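PDB 2PSO: StAR-related lipid transfer protein 13 from Homo sapiens, which acts as a GTPase-activating protein for RhoA and perhaps Cdc42, this chain being its lipid-binding START domain. Local coordinates for residues L74-A79 with T191-I196. Residues are numbered along the deposited sequence; the frame is centred on the assembly and turned at random.
Sequences LKLWKA and THICRI
Leu-74 meets Arg-195 through its carbonyl oxygen, which accepts from two nitrogens of the guanidinium group approaching side-on. The shorter of these bonds joins Arg-195 NH2 to Leu-74 O at 2.8 Å, tilted slightly from the carbonyl plane, whereas NE donates from well above that plane. Arg-195 gets there with CG anti to its backbone N (chi1 -173°) and a chain extended as far as NE; NH1 forms a salt bridge with Asp-70. An alanine here would strip Leu-74 O of both donors and is likely to leave Asp-70 without its positive mate and the residues leading into the strand less firmly fixed. Lys-75 contributes its carbonyl oxygen, with Arg-195 CG passing 3.4 Å from Lys-75 O. Leu-76 then reaches across: its CD1 lies 3.5 Å from CB of Arg-195, the two side chains crossing at about a right angle, and its CG meets the CG2 branch of Ile-193. From Trp-77 onward the pairing is regular antiparallel sheet, part of the curved sheet of the START fold, in which strand 188-196 sits between strands 76-83 and 169-182 and the C-terminal helix 209-223 packs on the face bearing Trp-77, Cys-194 and His-192. Trp-77 and Cys-194 form a hydrogen-bonded pair; Trp-77 N donates to Cys-194 O at 2.8 Å, while the return bond is weak. Lys-78, opposite Ile-193 in a non-hydrogen-bonded pair, lays its aliphatic chain alongside that isoleucine, CG and CD each 3.8 Å from Ile-193 CG1, and CG also touches Thr-191 CG2. At Ala-79 two bonds close the next hydrogen-bonded pair, with His-192 N giving to Ala-79 O at 3.0 Å and Ala-79 N to His-192 O at 3.1 Å.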
loop_
_atom_site.group_PDB
_atom_site.type_symbol
_atom_site.label_atom_id
_atom_site.label_comp_id
_atom_site.label_asym_id
_atom_site.label_seq_id
_atom_site.Cartn_x
_atom_site.Cartn_y
_atom_site.Cartn_z
ATOM N N LEU A 74 -13.396 -1.054 -6.193
ATOM C CA LEU A 74 -12.149 -1.141 -5.413
ATOM C C LEU A 74 -12.069 -0.124 -4.294
ATOM O O LEU A 74 -12.334 1.066 -4.491
ATOM C CB LEU A 74 -10.915 -1.027 -6.309
ATOM C CG LEU A 74 -10.548 -2.330 -7.026
ATOM C CD1 LEU A 74 -9.653 -2.050 -8.224
ATOM C CD2 LEU A 74 -9.917 -3.364 -6.077
ATOM N N LYS A 75 -11.711 -0.612 -3.114
ATOM C CA LYS A 75 -11.621 0.246 -1.949
ATOM C C LYS A 75 -10.266 0.947 -1.838
ATOM O O LYS A 75 -9.256 0.500 -2.399
ATOM C CB LYS A 75 -11.936 -0.553 -0.685
ATOM C CG LYS A 75 -13.415 -0.852 -0.521
ATOM C CD LYS A 75 -13.656 -2.027 0.428
ATOM C CE LYS A 75 -15.051 -2.627 0.237
ATOM N NZ LYS A 75 -15.427 -3.539 1.352
ATOM N N LEU A 76 -10.262 2.067 -1.133
ATOM C CA LEU A 76 -9.035 2.750 -0.816
ATOM C C LEU A 76 -8.688 2.319 0.586
ATOM O O LEU A 76 -9.473 2.539 1.501
ATOM C CB LEU A 76 -9.284 4.246 -0.805
ATOM C CG LEU A 76 -8.076 5.153 -0.624
ATOM C CD1 LEU A 76 -7.129 4.975 -1.805
ATOM C CD2 LEU A 76 -8.522 6.613 -0.518
ATOM N N TRP A 77 -7.527 1.715 0.779
ATOM C CA TRP A 77 -7.136 1.296 2.124
ATOM C C TRP A 77 -6.112 2.186 2.796
ATOM O O TRP A 77 -5.424 2.958 2.147
ATOM C CB TRP A 77 -6.570 -0.092 2.088
ATOM C CG TRP A 77 -7.534 -1.095 1.640
ATOM C CD1 TRP A 77 -7.773 -1.494 0.360
ATOM C CD2 TRP A 77 -8.396 -1.866 2.472
ATOM N NE1 TRP A 77 -8.715 -2.490 0.351
ATOM C CE2 TRP A 77 -9.115 -2.733 1.638
ATOM C CE3 TRP A 77 -8.626 -1.909 3.852
ATOM C CZ2 TRP A 77 -10.048 -3.627 2.129
ATOM C CZ3 TRP A 77 -9.554 -2.806 4.342
ATOM C CH2 TRP A 77 -10.255 -3.650 3.483
ATOM N N LYS A 78 -6.006 2.037 4.112
ATOM C CA LYS A 78 -5.110 2.842 4.922
ATOM C C LYS A 78 -4.610 2.029 6.095
ATOM O O LYS A 78 -5.374 1.763 7.011
ATOM C CB LYS A 78 -5.839 4.077 5.435
ATOM C CG LYS A 78 -4.997 4.969 6.309
ATOM C CD LYS A 78 -5.629 6.343 6.479
ATOM C CE LYS A 78 -6.688 6.342 7.554
ATOM N NZ LYS A 78 -6.067 6.375 8.909
ATOM N N ALA A 79 -3.334 1.645 6.070
ATOM C CA ALA A 79 -2.706 0.935 7.194
ATOM C C ALA A 79 -1.619 1.750 7.901
ATOM O O ALA A 79 -0.952 2.573 7.273
ATOM C CB ALA A 79 -2.156 -0.386 6.748
ATOM N N THR A 191 2.352 5.618 7.580
ATOM C CA THR A 191 1.005 5.372 7.076
ATOM C C THR A 191 1.008 5.151 5.576
ATOM O O THR A 191 1.430 6.020 4.810
ATOM C CB THR A 191 0.071 6.534 7.398
ATOM O OG1 THR A 191 -0.143 6.594 8.811
ATOM C CG2 THR A 191 -1.267 6.373 6.701
ATOM N N HIS A 192 0.545 3.982 5.151
ATOM C CA HIS A 192 0.354 3.722 3.736
ATOM C C HIS A 192 -1.129 3.738 3.279
ATOM O O HIS A 192 -1.894 2.804 3.565
ATOM C CB HIS A 192 0.988 2.396 3.380
ATOM C CG HIS A 192 1.064 2.155 1.914
ATOM N ND1 HIS A 192 1.113 0.888 1.368
ATOM C CD2 HIS A 192 1.101 3.018 0.872
ATOM C CE1 HIS A 192 1.168 0.979 0.048
ATOM N NE2 HIS A 192 1.172 2.263 -0.278
ATOM N N ILE A 193 -1.528 4.789 2.567
ATOM C CA ILE A 193 -2.815 4.796 1.892
ATOM C C ILE A 193 -2.723 4.347 0.440
ATOM O O ILE A 193 -2.213 5.085 -0.390
ATOM C CB ILE A 193 -3.425 6.200 1.846
ATOM C CG1 ILE A 193 -3.621 6.743 3.258
ATOM C CG2 ILE A 193 -4.767 6.172 1.077
ATOM C CD1 ILE A 193 -3.697 8.243 3.303
ATOM N N CYS A 194 -3.252 3.178 0.109
ATOM C CA CYS A 194 -3.258 2.786 -1.288
ATOM C C CYS A 194 -4.522 2.080 -1.821
ATOM O O CYS A 194 -5.449 1.758 -1.087
ATOM C CB CYS A 194 -2.074 1.904 -1.558
ATOM S SG CYS A 194 -2.406 0.272 -0.963
ATOM N N ARG A 195 -4.500 1.831 -3.127
ATOM C CA ARG A 195 -5.625 1.356 -3.898
ATOM C C ARG A 195 -5.024 0.739 -5.144
ATOM O O ARG A 195 -4.668 1.437 -6.089
ATOM C CB ARG A 195 -6.509 2.537 -4.309
ATOM C CG ARG A 195 -7.835 2.144 -4.990
ATOM C CD ARG A 195 -8.682 3.356 -5.442
ATOM N NE ARG A 195 -10.076 2.970 -5.649
ATOM C CZ ARG A 195 -11.034 3.704 -6.221
ATOM N NH1 ARG A 195 -10.799 4.922 -6.690
ATOM N NH2 ARG A 195 -12.259 3.203 -6.308
ATOM N N ILE A 196 -4.884 -0.574 -5.138
ATOM C CA ILE A 196 -4.277 -1.260 -6.258
ATOM C C ILE A 196 -5.316 -2.143 -6.942
ATOM O O ILE A 196 -6.222 -2.667 -6.289
ATOM C CB ILE A 196 -3.095 -2.110 -5.788
ATOM C CG1 ILE A 196 -2.244 -1.299 -4.805
ATOM C CG2 ILE A 196 -2.254 -2.569 -6.960
ATOM C CD1 ILE A 196 -0.993 -2.006 -4.324
#